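Local coordinates for Cys-Gly metallodipeptidase DUG1 (Saccharomyces cerevisiae, PDB 4G1P), which hydrolyses the dipeptide Cys-Gly as a metal-dependent dipeptidase and serves as the catalytic component of the complex that degrades glutathione, at residues G217-Q222 with K357-V362; T223-P228 with I246-V251; E158-L163 with Y471-S476; T96-G101 with D194-S199; D284-V289 with D413-R418. All blocks are in the same frame, centred on the assembly; numbering follows the deposited sequence.

Contacts 1 and 2 both hang on strand 210-226, where adjoining lengths of one long strand meet helices 355-371 and 244-252; both are buried and both reach the second subunit. Contact 1 adds one hydroxyl pair to its apolar packing, whereas contact 2 has van der Waals contacts of methyl groups, without a hydrogen bond or charge pair. Contacts 3 and 4 lie in the catalytic domain and touch each other, N162 O standing 2.9 Å from V97 N in a probable hydrogen bond between neighbouring strands. Contact 4 is backbone pairing inside that sheet, and contact 3 fits the C-terminal helix against the loop that leads into strand 162-168. Contact 5, only partly buried, relies instead on a carboxylate, waters and a shared lysine.

Contact 1: residues G217-Q222 with K357-V362; sequences GCNYYQ and KLTSLV
The ring of Y221 meets V362 with one face and T359 with its edge. V362 CG1 stands almost on the ring normal, 5° off it and 4.1 Å from the centroid, a CH-pi contact, while V362 CG2 touches the rim at Y221 CE2. With CG beside the backbone N and anti to the carbonyl carbon (chi1 -60°), the ring runs from the strand toward the helix and delivers its hydroxyl there. Y221 OH and T359 OG1 share a hydrogen bond of 2.7 Å, T359 OG1 lying in the plane of the ring. The same hydroxyl oxygen has L358 CG 3.8 Å away. L358 also passes N219, the two side chains pointing in opposite directions, with L358 CD2 4.1 Å from N219 CG. A phenylalanine in place of Y221 would probably keep the face to V362 but leave T359 OG1 without this partner, and the ring edge without the bond that fixes its place. T359 OG1 has a second, weak bond to S355 O one helical turn back. C218 points away from the helix and touches the bound cysteine, and Y220 OH bonds to K334 O of the second subunit. Strand and helix axes run 10.4 Å apart at an angle of 32°, the packing of a helix across a beta sheet found in the lid domain of M20 metallopeptidases.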
# COMPACT_ATOMS: atom_id res chain seq x y z
N GLY A 217 -6.73 7.12 25.08
CA GLY A 217 -5.96 7.99 24.21
C GLY A 217 -5.39 7.19 23.05
O GLY A 217 -5.66 6.00 22.88
N CYS A 218 -4.59 7.86 22.23
CA CYS A 218 -4.02 7.21 21.07
C CYS A 218 -2.66 7.82 20.69
O CYS A 218 -2.54 9.03 20.49
CB CYS A 218 -5.00 7.26 19.88
SG CYS A 218 -4.45 6.27 18.45
N ASN A 219 -1.65 6.97 20.61
CA ASN A 219 -0.34 7.40 20.14
C ASN A 219 -0.04 6.69 18.83
O ASN A 219 0.00 5.46 18.77
CB ASN A 219 0.74 7.12 21.19
CG ASN A 219 0.76 8.15 22.30
OD1 ASN A 219 -0.26 8.79 22.59
ND2 ASN A 219 1.92 8.34 22.92
N TYR A 220 0.14 7.47 17.77
CA TYR A 220 0.31 6.86 16.46
C TYR A 220 1.76 6.99 16.02
O TYR A 220 2.31 8.10 15.94
CB TYR A 220 -0.63 7.49 15.44
CG TYR A 220 -0.94 6.61 14.26
CD1 TYR A 220 -0.00 6.39 13.27
CD2 TYR A 220 -2.17 5.99 14.14
CE1 TYR A 220 -0.29 5.57 12.18
CE2 TYR A 220 -2.46 5.18 13.07
CZ TYR A 220 -1.51 4.97 12.09
OH TYR A 220 -1.79 4.18 11.00
N TYR A 221 2.38 5.85 15.73
CA TYR A 221 3.81 5.81 15.40
C TYR A 221 4.08 5.30 13.98
O TYR A 221 3.28 4.54 13.40
CB TYR A 221 4.58 4.94 16.40
CG TYR A 221 4.48 5.43 17.82
CD1 TYR A 221 5.26 6.48 18.27
CD2 TYR A 221 3.59 4.85 18.71
CE1 TYR A 221 5.16 6.94 19.56
CE2 TYR A 221 3.48 5.31 20.01
CZ TYR A 221 4.27 6.36 20.43
OH TYR A 221 4.17 6.82 21.73
N GLN A 222 5.21 5.72 13.44
CA GLN A 222 5.74 5.13 12.22
C GLN A 222 7.20 4.77 12.43
O GLN A 222 7.99 5.60 12.90
CB GLN A 222 5.56 6.05 11.00
CG GLN A 222 6.30 7.37 11.08
CD GLN A 222 6.07 8.22 9.84
OE1 GLN A 222 5.30 7.87 8.96
NE2 GLN A 222 6.75 9.36 9.79
N LYS A 357 6.71 9.31 28.17
CA LYS A 357 7.37 8.07 28.57
C LYS A 357 7.06 6.91 27.61
O LYS A 357 7.93 6.10 27.30
CB LYS A 357 7.03 7.69 30.01
CG LYS A 357 7.88 6.51 30.53
CD LYS A 357 7.65 6.22 32.02
CE LYS A 357 8.44 4.99 32.51
NZ LYS A 357 7.61 3.73 32.61
N LEU A 358 5.81 6.85 27.16
CA LEU A 358 5.39 5.78 26.28
C LEU A 358 6.19 5.85 25.00
O LEU A 358 6.68 4.84 24.49
CB LEU A 358 3.90 5.90 25.97
CG LEU A 358 3.40 4.88 24.95
CD1 LEU A 358 3.68 3.50 25.42
CD2 LEU A 358 1.95 5.05 24.71
N THR A 359 6.33 7.06 24.48
CA THR A 359 7.09 7.29 23.27
C THR A 359 8.56 6.90 23.43
O THR A 359 9.16 6.30 22.52
CB THR A 359 6.97 8.75 22.84
OG1 THR A 359 5.65 8.96 22.33
CG2 THR A 359 7.99 9.10 21.76
N SER A 360 9.14 7.23 24.57
CA SER A 360 10.50 6.82 24.85
C SER A 360 10.58 5.31 24.88
O SER A 360 11.49 4.72 24.29
CB SER A 360 10.99 7.39 26.17
OG SER A 360 11.18 8.78 26.07
N LEU A 361 9.63 4.68 25.56
CA LEU A 361 9.67 3.24 25.69
C LEU A 361 9.58 2.59 24.32
O LEU A 361 10.24 1.59 24.05
CB LEU A 361 8.54 2.74 26.57
CG LEU A 361 8.67 3.11 28.05
CD1 LEU A 361 7.34 2.86 28.78
CD2 LEU A 361 9.83 2.35 28.70
N VAL A 362 8.76 3.19 23.45
CA VAL A 362 8.51 2.67 22.13
C VAL A 362 9.76 2.79 21.26
O VAL A 362 10.14 1.84 20.58
CB VAL A 362 7.32 3.38 21.47
CG1 VAL A 362 7.30 3.14 19.97
CG2 VAL A 362 6.01 2.91 22.09

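Contact 2: residues T223-P228 with I246-V251; sequences TIIEGP and IDLMQV
I225 reaches from the strand to the side of helix 244-252, where D247 and L248 receive it. Its CB points toward the helix and carries two branches: CG2 comes only to within 4.5 Å of D247 CB, and CG1 lies 4.4 Å from L248 CD1. The chain through CG1 is fully extended (chi2 177°), which carries CD1 farthest toward the helix. That methyl makes the close contacts, lying 3.6 Å from L248 N and equally near L248 CA, with D247 CB 3.9 Å away. L248 CB and CD1 each lie 3.8 Å from I225 CD1. The same L248 methyl also meets T223 CG2 at 4.1 Å, the two side chains running alongside in opposite senses, and V251 CG1 closes on T223 CG2 from the next helical turn. The strand and helix run nearly antiparallel, at 155°, in the lid domain of the M20 fold, and helix 244-252 also faces the second subunit. The hydroxyl of T223 turns to another partner, OG1 bonding to T381 OG1. Between the two segments, then, methyl groups make undirected van der Waals contacts without a hydrogen bond or charge pair, and the directional bonds of D247 are made outside the contact, from OD2 to S375 OG and N377 ND2 and from OD1 to S258 OG of the second subunit.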
# COMPACT_ATOMS: atom_id res chain seq x y z
N THR A 223 7.54 3.52 12.13
CA THR A 223 8.94 3.10 12.17
C THR A 223 9.51 3.18 10.76
O THR A 223 9.00 2.55 9.84
CB THR A 223 9.10 1.67 12.73
OG1 THR A 223 8.86 1.69 14.14
CG2 THR A 223 10.50 1.15 12.50
N ILE A 224 10.57 3.98 10.60
CA ILE A 224 11.15 4.22 9.28
C ILE A 224 12.48 3.50 9.08
O ILE A 224 13.42 3.71 9.84
CB ILE A 224 11.36 5.72 9.02
CG1 ILE A 224 10.17 6.51 9.56
CG2 ILE A 224 11.56 5.96 7.54
CD1 ILE A 224 10.32 8.03 9.43
N ILE A 225 12.54 2.64 8.07
CA ILE A 225 13.76 1.92 7.74
C ILE A 225 14.16 2.19 6.30
O ILE A 225 13.36 1.99 5.37
CB ILE A 225 13.61 0.42 7.95
CG1 ILE A 225 13.30 0.12 9.41
CG2 ILE A 225 14.87 -0.31 7.55
CD1 ILE A 225 13.05 -1.35 9.69
N GLU A 226 15.39 2.66 6.12
CA GLU A 226 15.92 3.07 4.83
C GLU A 226 17.23 2.34 4.53
O GLU A 226 18.03 2.11 5.45
CB GLU A 226 16.15 4.57 4.80
CG GLU A 226 16.80 5.06 3.52
CD GLU A 226 16.79 6.57 3.40
OE1 GLU A 226 17.03 7.24 4.43
OE2 GLU A 226 16.55 7.09 2.28
N GLY A 227 17.44 1.99 3.27
CA GLY A 227 18.65 1.29 2.83
C GLY A 227 19.28 1.89 1.57
O GLY A 227 20.03 2.86 1.66
N PRO A 228 18.97 1.31 0.40
CA PRO A 228 19.43 1.84 -0.88
C PRO A 228 18.80 3.20 -1.16
O PRO A 228 17.85 3.59 -0.47
CB PRO A 228 18.89 0.83 -1.89
CG PRO A 228 17.65 0.32 -1.24
CD PRO A 228 18.01 0.21 0.22
N ILE A 246 12.67 -6.55 5.22
CA ILE A 246 12.97 -7.73 6.03
C ILE A 246 13.21 -7.32 7.49
O ILE A 246 12.65 -7.91 8.42
CB ILE A 246 14.15 -8.51 5.44
CG1 ILE A 246 13.73 -9.14 4.11
CG2 ILE A 246 14.60 -9.59 6.39
CD1 ILE A 246 14.87 -9.79 3.33
N ASP A 247 14.02 -6.29 7.69
CA ASP A 247 14.20 -5.74 9.03
C ASP A 247 12.85 -5.36 9.62
O ASP A 247 12.54 -5.69 10.78
CB ASP A 247 15.13 -4.54 8.99
CG ASP A 247 16.49 -4.87 8.39
OD1 ASP A 247 16.82 -6.07 8.34
OD2 ASP A 247 17.21 -3.94 7.97
N LEU A 248 12.03 -4.68 8.82
CA LEU A 248 10.76 -4.13 9.27
C LEU A 248 9.78 -5.18 9.77
O LEU A 248 9.06 -4.94 10.73
CB LEU A 248 10.11 -3.28 8.18
CG LEU A 248 8.85 -2.56 8.66
CD1 LEU A 248 9.24 -1.46 9.64
CD2 LEU A 248 7.98 -2.02 7.52
N MET A 249 9.74 -6.34 9.12
CA MET A 249 8.87 -7.41 9.60
C MET A 249 9.31 -7.86 10.99
O MET A 249 8.50 -8.22 11.84
CB MET A 249 8.86 -8.59 8.64
CG MET A 249 8.40 -8.22 7.24
SD MET A 249 6.73 -7.54 7.15
CE MET A 249 6.98 -5.76 7.27
N GLN A 250 10.61 -7.81 11.22
CA GLN A 250 11.13 -8.20 12.51
C GLN A 250 10.84 -7.15 13.59
O GLN A 250 10.39 -7.48 14.68
CB GLN A 250 12.61 -8.57 12.40
CG GLN A 250 12.77 -10.02 11.95
CD GLN A 250 14.04 -10.28 11.17
OE1 GLN A 250 14.94 -9.44 11.09
NE2 GLN A 250 14.13 -11.48 10.58
N VAL A 251 11.08 -5.89 13.28
CA VAL A 251 10.85 -4.84 14.27
C VAL A 251 9.37 -4.75 14.60
O VAL A 251 8.98 -4.75 15.77
CB VAL A 251 11.39 -3.48 13.79
CG1 VAL A 251 10.88 -2.37 14.67
CG2 VAL A 251 12.91 -3.49 13.79

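Contact 3: residues E158-L163 with Y471-S476; sequences EFPVNL and YLQYYS
L472 fills the dense part of this contact, where F159, P160, V161 and L163 gather round its branches. F159 starts away from the helix at its CB, but CG anti to the backbone N (chi1 -163°) brings the ring back, so that F159 CZ lies 3.7 Å from L472 CD1; the two side chains meet obliquely. The other methyl, L472 CD2, faces V161 CG2 at 4.0 Å, the two side chains crossing at about a right angle, with L163 CD1 deeper and looser at 4.5 Å. P160 presses its ring flank on the helix backbone, its CG 3.7 Å from L472 C. Q473, also buried, leaves the helix away from the loop, then folds at chi2 (58°) so that its OE1 comes within 3.5 Å of P160 CB, while its NE2 bonds to E477 OE2. The helix is 458-477, the C-terminal helix of the catalytic domain, packed here against the loop leading into strand 162-168 of the mixed beta sheet of this alpha/beta domain. F159 also meets the rings of F152 and F88 edge-to-face. Toward the helix end the contact opens to solvent only at S476, which is partly exposed. P160 still touches it there, S476 CB lying 3.3 Å from P160 O, and V161 CG1 reaches the same carbon at 4.0 Å.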
# COMPACT_ATOMS: atom_id res chain seq x y z
N GLU A 158 -39.31 27.55 23.92
CA GLU A 158 -38.11 28.29 24.32
C GLU A 158 -36.87 27.40 24.36
O GLU A 158 -36.88 26.33 24.98
CB GLU A 158 -38.33 28.93 25.69
CG GLU A 158 -37.33 30.00 26.04
CD GLU A 158 -37.56 30.58 27.41
OE1 GLU A 158 -38.69 30.48 27.93
OE2 GLU A 158 -36.60 31.13 27.99
N PHE A 159 -35.80 27.83 23.69
CA PHE A 159 -34.55 27.07 23.73
C PHE A 159 -33.94 27.17 25.13
O PHE A 159 -33.77 28.26 25.65
CB PHE A 159 -33.56 27.55 22.66
CG PHE A 159 -32.45 26.57 22.38
CD1 PHE A 159 -32.72 25.34 21.81
CD2 PHE A 159 -31.14 26.88 22.70
CE1 PHE A 159 -31.71 24.45 21.56
CE2 PHE A 159 -30.13 25.99 22.45
CZ PHE A 159 -30.41 24.77 21.89
N PRO A 160 -33.61 26.03 25.74
CA PRO A 160 -33.34 26.05 27.18
C PRO A 160 -31.95 26.56 27.58
O PRO A 160 -31.76 26.85 28.76
CB PRO A 160 -33.50 24.58 27.58
CG PRO A 160 -33.21 23.82 26.34
CD PRO A 160 -33.69 24.66 25.20
N VAL A 161 -31.00 26.66 26.65
CA VAL A 161 -29.67 27.13 27.03
C VAL A 161 -29.09 28.06 25.97
O VAL A 161 -29.70 28.26 24.95
CB VAL A 161 -28.66 25.96 27.25
CG1 VAL A 161 -29.18 24.93 28.26
CG2 VAL A 161 -28.31 25.30 25.91
N ASN A 162 -27.92 28.62 26.25
CA ASN A 162 -27.16 29.29 25.21
C ASN A 162 -26.21 28.27 24.60
O ASN A 162 -25.36 27.73 25.30
CB ASN A 162 -26.37 30.46 25.77
CG ASN A 162 -27.25 31.48 26.46
OD1 ASN A 162 -28.16 32.06 25.86
ND2 ASN A 162 -27.00 31.69 27.74
N LEU A 163 -26.37 28.00 23.31
CA LEU A 163 -25.54 27.02 22.65
C LEU A 163 -24.30 27.68 22.07
O LEU A 163 -24.37 28.79 21.56
CB LEU A 163 -26.32 26.31 21.55
CG LEU A 163 -25.66 24.98 21.20
CD1 LEU A 163 -25.76 24.03 22.41
CD2 LEU A 163 -26.28 24.37 19.95
N TYR A 471 -31.96 16.38 26.94
CA TYR A 471 -30.75 16.63 27.72
C TYR A 471 -30.50 18.13 27.92
O TYR A 471 -30.26 18.56 29.05
CB TYR A 471 -29.53 15.94 27.11
CG TYR A 471 -28.28 16.71 27.32
CD1 TYR A 471 -27.62 16.68 28.53
CD2 TYR A 471 -27.75 17.49 26.31
CE1 TYR A 471 -26.47 17.41 28.73
CE2 TYR A 471 -26.61 18.22 26.49
CZ TYR A 471 -25.97 18.17 27.70
OH TYR A 471 -24.82 18.89 27.89
N LEU A 472 -30.56 18.93 26.86
CA LEU A 472 -30.41 20.37 27.03
C LEU A 472 -31.50 20.94 27.96
O LEU A 472 -31.25 21.80 28.79
CB LEU A 472 -30.41 21.11 25.69
CG LEU A 472 -29.23 20.85 24.74
CD1 LEU A 472 -29.47 21.47 23.37
CD2 LEU A 472 -27.93 21.38 25.32
N GLN A 473 -32.72 20.43 27.80
CA GLN A 473 -33.82 20.90 28.61
C GLN A 473 -33.61 20.56 30.08
O GLN A 473 -33.71 21.43 30.95
CB GLN A 473 -35.13 20.29 28.11
CG GLN A 473 -36.34 20.73 28.91
CD GLN A 473 -36.52 22.24 28.91
OE1 GLN A 473 -36.57 22.87 27.85
NE2 GLN A 473 -36.62 22.83 30.09
N TYR A 474 -33.30 19.30 30.36
CA TYR A 474 -33.14 18.87 31.74
C TYR A 474 -31.94 19.53 32.39
O TYR A 474 -32.01 19.95 33.55
CB TYR A 474 -33.01 17.36 31.84
CG TYR A 474 -34.30 16.63 31.58
CD1 TYR A 474 -35.53 17.25 31.78
CD2 TYR A 474 -34.28 15.32 31.13
CE1 TYR A 474 -36.72 16.56 31.53
CE2 TYR A 474 -35.45 14.64 30.88
CZ TYR A 474 -36.66 15.25 31.08
OH TYR A 474 -37.82 14.55 30.81
N TYR A 475 -30.85 19.61 31.65
CA TYR A 475 -29.67 20.27 32.17
C TYR A 475 -30.01 21.70 32.60
O TYR A 475 -29.63 22.13 33.69
CB TYR A 475 -28.50 20.24 31.18
CG TYR A 475 -27.29 20.96 31.71
CD1 TYR A 475 -26.52 20.40 32.72
CD2 TYR A 475 -26.94 22.22 31.24
CE1 TYR A 475 -25.43 21.07 33.23
CE2 TYR A 475 -25.85 22.89 31.74
CZ TYR A 475 -25.10 22.30 32.74
OH TYR A 475 -24.01 22.96 33.24
N SER A 476 -30.77 22.40 31.77
CA SER A 476 -31.19 23.77 32.10
C SER A 476 -32.00 23.84 33.40
O SER A 476 -32.05 24.89 34.05
CB SER A 476 -32.01 24.39 30.97
OG SER A 476 -33.32 23.84 30.93

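Contact 4: residues T96-G101 with D194-S199; sequences TVLVYG and DAVCIS
L98 lies opposite V196 and V99 opposite C197 where strands 96-102 and 195-198 run parallel in the mixed sheet of the M20 catalytic domain, axes 30° apart. Backbone hydrogen bonds form the seam: L98 N to A195 O and C197 N to L98 O, both 2.9 Å, then Y100 N to C197 O at 3.2 Å. CA-H...O contacts run between them, as from V196 CA to L98 O. At the start, D194 grips T96 twice, giving its N to T96 O and receiving T96 N on OD2 (2.8 Å, 165°) from the anti side of the carboxylate, 22° out of its plane. Were D194 an alanine, T96 N would probably lose its carboxylate acceptor, leaving the strand start held mainly through T96 O. Apolar pairs lie on both faces: V99 CG1 against C197 CB on one, L98 CB against V196 CG2 on the other, where Y100 CD1 meets I198 CG1 at 3.8 Å. Y100 OH bonds to E168 and its side chain touches E171, the probable proton acceptor; I198 lies two residues before D200, a zinc ligand. Beyond Y100 direct pairing stops, and one water donates to Y100 O and S199 O while accepting from S199 N at 2.8 Å.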
# COMPACT_ATOMS: atom_id res chain seq x y z
N THR A 96 -24.71 28.03 29.62
CA THR A 96 -24.12 27.93 28.30
C THR A 96 -23.51 26.56 28.05
O THR A 96 -22.60 26.14 28.76
CB THR A 96 -23.06 29.00 28.10
OG1 THR A 96 -23.69 30.28 28.15
CG2 THR A 96 -22.38 28.83 26.76
N VAL A 97 -24.02 25.84 27.05
CA VAL A 97 -23.43 24.56 26.70
C VAL A 97 -22.62 24.65 25.40
O VAL A 97 -23.11 25.11 24.37
CB VAL A 97 -24.48 23.45 26.54
CG1 VAL A 97 -23.81 22.13 26.21
CG2 VAL A 97 -25.28 23.31 27.81
N LEU A 98 -21.36 24.23 25.47
CA LEU A 98 -20.53 24.15 24.29
C LEU A 98 -20.64 22.74 23.72
O LEU A 98 -20.43 21.75 24.44
CB LEU A 98 -19.07 24.48 24.62
CG LEU A 98 -18.02 24.25 23.53
CD1 LEU A 98 -18.46 24.91 22.26
CD2 LEU A 98 -16.69 24.83 23.93
N VAL A 99 -20.99 22.65 22.44
CA VAL A 99 -20.96 21.37 21.75
C VAL A 99 -19.85 21.32 20.72
O VAL A 99 -19.64 22.27 19.96
CB VAL A 99 -22.32 20.99 21.10
CG1 VAL A 99 -23.37 20.80 22.17
CG2 VAL A 99 -22.76 22.04 20.08
N TYR A 100 -19.13 20.20 20.72
CA TYR A 100 -18.03 19.97 19.79
C TYR A 100 -18.31 18.74 18.93
O TYR A 100 -18.89 17.75 19.40
CB TYR A 100 -16.75 19.73 20.58
CG TYR A 100 -15.67 18.99 19.82
CD1 TYR A 100 -15.64 17.59 19.78
CD2 TYR A 100 -14.66 19.68 19.16
CE1 TYR A 100 -14.67 16.92 19.08
CE2 TYR A 100 -13.68 19.02 18.48
CZ TYR A 100 -13.69 17.64 18.44
OH TYR A 100 -12.70 16.99 17.76
N GLY A 101 -17.85 18.81 17.68
CA GLY A 101 -17.91 17.70 16.75
C GLY A 101 -16.93 17.94 15.62
O GLY A 101 -16.15 18.90 15.65
N ASP A 194 -20.49 26.73 30.61
CA ASP A 194 -20.79 26.03 31.84
C ASP A 194 -20.62 24.51 31.74
O ASP A 194 -20.61 23.81 32.75
CB ASP A 194 -22.21 26.35 32.31
CG ASP A 194 -22.39 27.82 32.56
OD1 ASP A 194 -21.57 28.39 33.30
OD2 ASP A 194 -23.34 28.40 32.01
N ALA A 195 -20.49 24.02 30.52
CA ALA A 195 -20.52 22.59 30.30
C ALA A 195 -20.19 22.32 28.86
O ALA A 195 -20.44 23.16 28.00
CB ALA A 195 -21.88 22.01 30.65
N VAL A 196 -19.64 21.14 28.61
CA VAL A 196 -19.33 20.72 27.26
C VAL A 196 -19.95 19.36 26.98
O VAL A 196 -19.82 18.43 27.78
CB VAL A 196 -17.81 20.68 27.04
CG1 VAL A 196 -17.48 19.99 25.71
CG2 VAL A 196 -17.24 22.08 27.10
N CYS A 197 -20.64 19.27 25.84
CA CYS A 197 -21.18 18.00 25.37
C CYS A 197 -20.56 17.60 24.02
O CYS A 197 -20.37 18.43 23.13
CB CYS A 197 -22.69 18.08 25.22
SG CYS A 197 -23.36 16.46 24.94
N ILE A 198 -20.26 16.31 23.87
CA ILE A 198 -19.69 15.81 22.63
C ILE A 198 -20.47 14.59 22.20
O ILE A 198 -20.68 13.66 22.99
CB ILE A 198 -18.23 15.40 22.81
CG1 ILE A 198 -17.35 16.62 23.02
CG2 ILE A 198 -17.73 14.65 21.59
CD1 ILE A 198 -15.90 16.26 23.37
N SER A 199 -20.90 14.58 20.94
CA SER A 199 -21.50 13.41 20.36
C SER A 199 -20.58 12.90 19.27
O SER A 199 -20.64 13.35 18.13
CB SER A 199 -22.86 13.76 19.77
OG SER A 199 -23.55 12.60 19.38
O HOH W 1 -23.43 31.10 31.27
O HOH W 2 -21.10 16.16 18.60

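Contact 5: residues D284-V289 with D413-R418; sequences DIEFSV and DPDFTR
The loop that runs up to S288, the N-cap of helix 289-296, rests through I285 and E286 on D415, the first residue of strand 415-419. The D415 carboxylate is the hub. Its OD2 accepts the backbone N-H of E286 at 3.1 Å in a nearly straight bond (165°), the donor standing above the carboxylate plane, 39° out of it. A water 2.8 Å from D415 OD2 donates to it and to E286 O, so loop nitrogen and carbonyl of one residue are both tied to the same oxygen. D415 OD1 is joined through another water to D284 O. E286 CG lies 3.4 Å from D415 OD2, the two side chains crossing at about a right angle. E286 OE2 and D415 OD1 are 4.9 Å from each other, and the repulsion expected between them is probably offset by K208, whose NZ makes salt bridges to both. I285 adds van der Waals contact with oxygens of the strand: its CG1 beside the backbone N (chi1 -83°) sends CD1 over the strand to 3.5 Å from F416 O, while CG2 lies 4.0 Å from D415 OD2. Around these atoms, I285 packs on L204 and on W314 of helix 306-314, and F416 on F399 of helix 397-410, while D415 and T417 pair with strand 210-226 along its early residues.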
# COMPACT_ATOMS: atom_id res chain seq x y z
N ASP A 284 -23.29 -5.05 35.53
CA ASP A 284 -24.58 -4.61 35.12
C ASP A 284 -24.59 -4.06 33.76
O ASP A 284 -25.56 -3.50 33.34
CB ASP A 284 -24.96 -3.42 35.95
CG ASP A 284 -25.77 -3.80 37.11
OD1 ASP A 284 -26.49 -4.78 36.99
OD2 ASP A 284 -25.67 -3.17 38.16
N ILE A 285 -23.55 -4.31 33.02
CA ILE A 285 -23.48 -3.77 31.70
C ILE A 285 -24.13 -4.89 30.97
O ILE A 285 -24.13 -5.99 31.43
CB ILE A 285 -22.12 -3.21 31.32
CG1 ILE A 285 -22.00 -1.81 31.84
CG2 ILE A 285 -21.94 -3.20 29.82
CD1 ILE A 285 -20.60 -1.38 32.01
N GLU A 286 -24.71 -4.61 29.83
CA GLU A 286 -25.16 -5.66 28.97
C GLU A 286 -24.28 -5.80 27.79
O GLU A 286 -24.20 -4.94 26.98
CB GLU A 286 -26.57 -5.43 28.51
CG GLU A 286 -27.35 -4.55 29.43
CD GLU A 286 -28.80 -4.93 29.51
OE1 GLU A 286 -29.29 -5.55 28.57
OE2 GLU A 286 -29.43 -4.63 30.52
N PHE A 287 -23.62 -6.92 27.70
CA PHE A 287 -22.80 -7.21 26.53
C PHE A 287 -22.34 -8.66 26.53
O PHE A 287 -22.11 -9.26 27.58
CB PHE A 287 -21.57 -6.31 26.49
CG PHE A 287 -20.88 -6.31 25.17
CD1 PHE A 287 -21.50 -5.76 24.06
CD2 PHE A 287 -19.61 -6.83 25.04
CE1 PHE A 287 -20.86 -5.75 22.83
CE2 PHE A 287 -18.96 -6.82 23.82
CZ PHE A 287 -19.58 -6.28 22.72
N SER A 288 -22.18 -9.21 25.33
CA SER A 288 -21.71 -10.57 25.18
C SER A 288 -20.85 -10.68 23.94
O SER A 288 -20.95 -9.86 23.01
CB SER A 288 -22.89 -11.50 25.04
OG SER A 288 -23.57 -11.19 23.84
N VAL A 289 -20.01 -11.72 23.91
CA VAL A 289 -19.09 -11.94 22.81
C VAL A 289 -19.86 -12.17 21.52
O VAL A 289 -19.38 -11.85 20.43
CB VAL A 289 -18.11 -13.10 23.12
CG1 VAL A 289 -18.84 -14.43 23.09
CG2 VAL A 289 -16.94 -13.10 22.14
N ASP A 413 -32.90 3.07 31.25
CA ASP A 413 -31.77 3.89 31.65
C ASP A 413 -30.53 3.39 30.91
O ASP A 413 -30.35 2.19 30.71
CB ASP A 413 -31.57 3.87 33.17
CG ASP A 413 -32.71 4.55 33.93
OD1 ASP A 413 -32.89 5.79 33.77
OD2 ASP A 413 -33.43 3.87 34.69
N PRO A 414 -29.68 4.32 30.47
CA PRO A 414 -28.51 3.93 29.68
C PRO A 414 -27.48 3.23 30.54
O PRO A 414 -27.37 3.56 31.70
CB PRO A 414 -27.94 5.28 29.25
CG PRO A 414 -28.42 6.24 30.29
CD PRO A 414 -29.79 5.77 30.64
N ASP A 415 -26.74 2.29 29.97
CA ASP A 415 -25.56 1.79 30.63
C ASP A 415 -24.54 2.91 30.72
O ASP A 415 -24.54 3.83 29.89
CB ASP A 415 -24.96 0.60 29.87
CG ASP A 415 -25.74 -0.68 30.10
OD1 ASP A 415 -26.53 -0.72 31.06
OD2 ASP A 415 -25.57 -1.64 29.32
N PHE A 416 -23.68 2.85 31.72
CA PHE A 416 -22.57 3.79 31.81
C PHE A 416 -21.29 3.11 31.33
O PHE A 416 -20.83 2.14 31.91
CB PHE A 416 -22.43 4.31 33.23
CG PHE A 416 -23.49 5.29 33.62
CD1 PHE A 416 -24.76 4.86 33.96
CD2 PHE A 416 -23.21 6.65 33.67
CE1 PHE A 416 -25.73 5.77 34.34
CE2 PHE A 416 -24.17 7.56 34.04
CZ PHE A 416 -25.43 7.13 34.38
N THR A 417 -20.73 3.62 30.25
CA THR A 417 -19.68 2.89 29.56
C THR A 417 -18.46 3.74 29.32
O THR A 417 -18.52 4.97 29.35
CB THR A 417 -20.15 2.41 28.18
OG1 THR A 417 -20.47 3.56 27.39
CG2 THR A 417 -21.36 1.52 28.30
N ARG A 418 -17.35 3.08 29.06
CA ARG A 418 -16.18 3.77 28.58
C ARG A 418 -16.05 3.51 27.09
O ARG A 418 -16.90 2.84 26.51
CB ARG A 418 -14.95 3.32 29.37
CG ARG A 418 -15.06 3.76 30.82
CD ARG A 418 -14.04 3.08 31.70
NE ARG A 418 -12.70 3.63 31.49
CZ ARG A 418 -11.70 3.44 32.33
NH1 ARG A 418 -11.89 2.74 33.44
NH2 ARG A 418 -10.51 3.96 32.08
O HOH W 3 -25.85 -0.79 33.49
O HOH W 4 -24.38 -1.89 26.75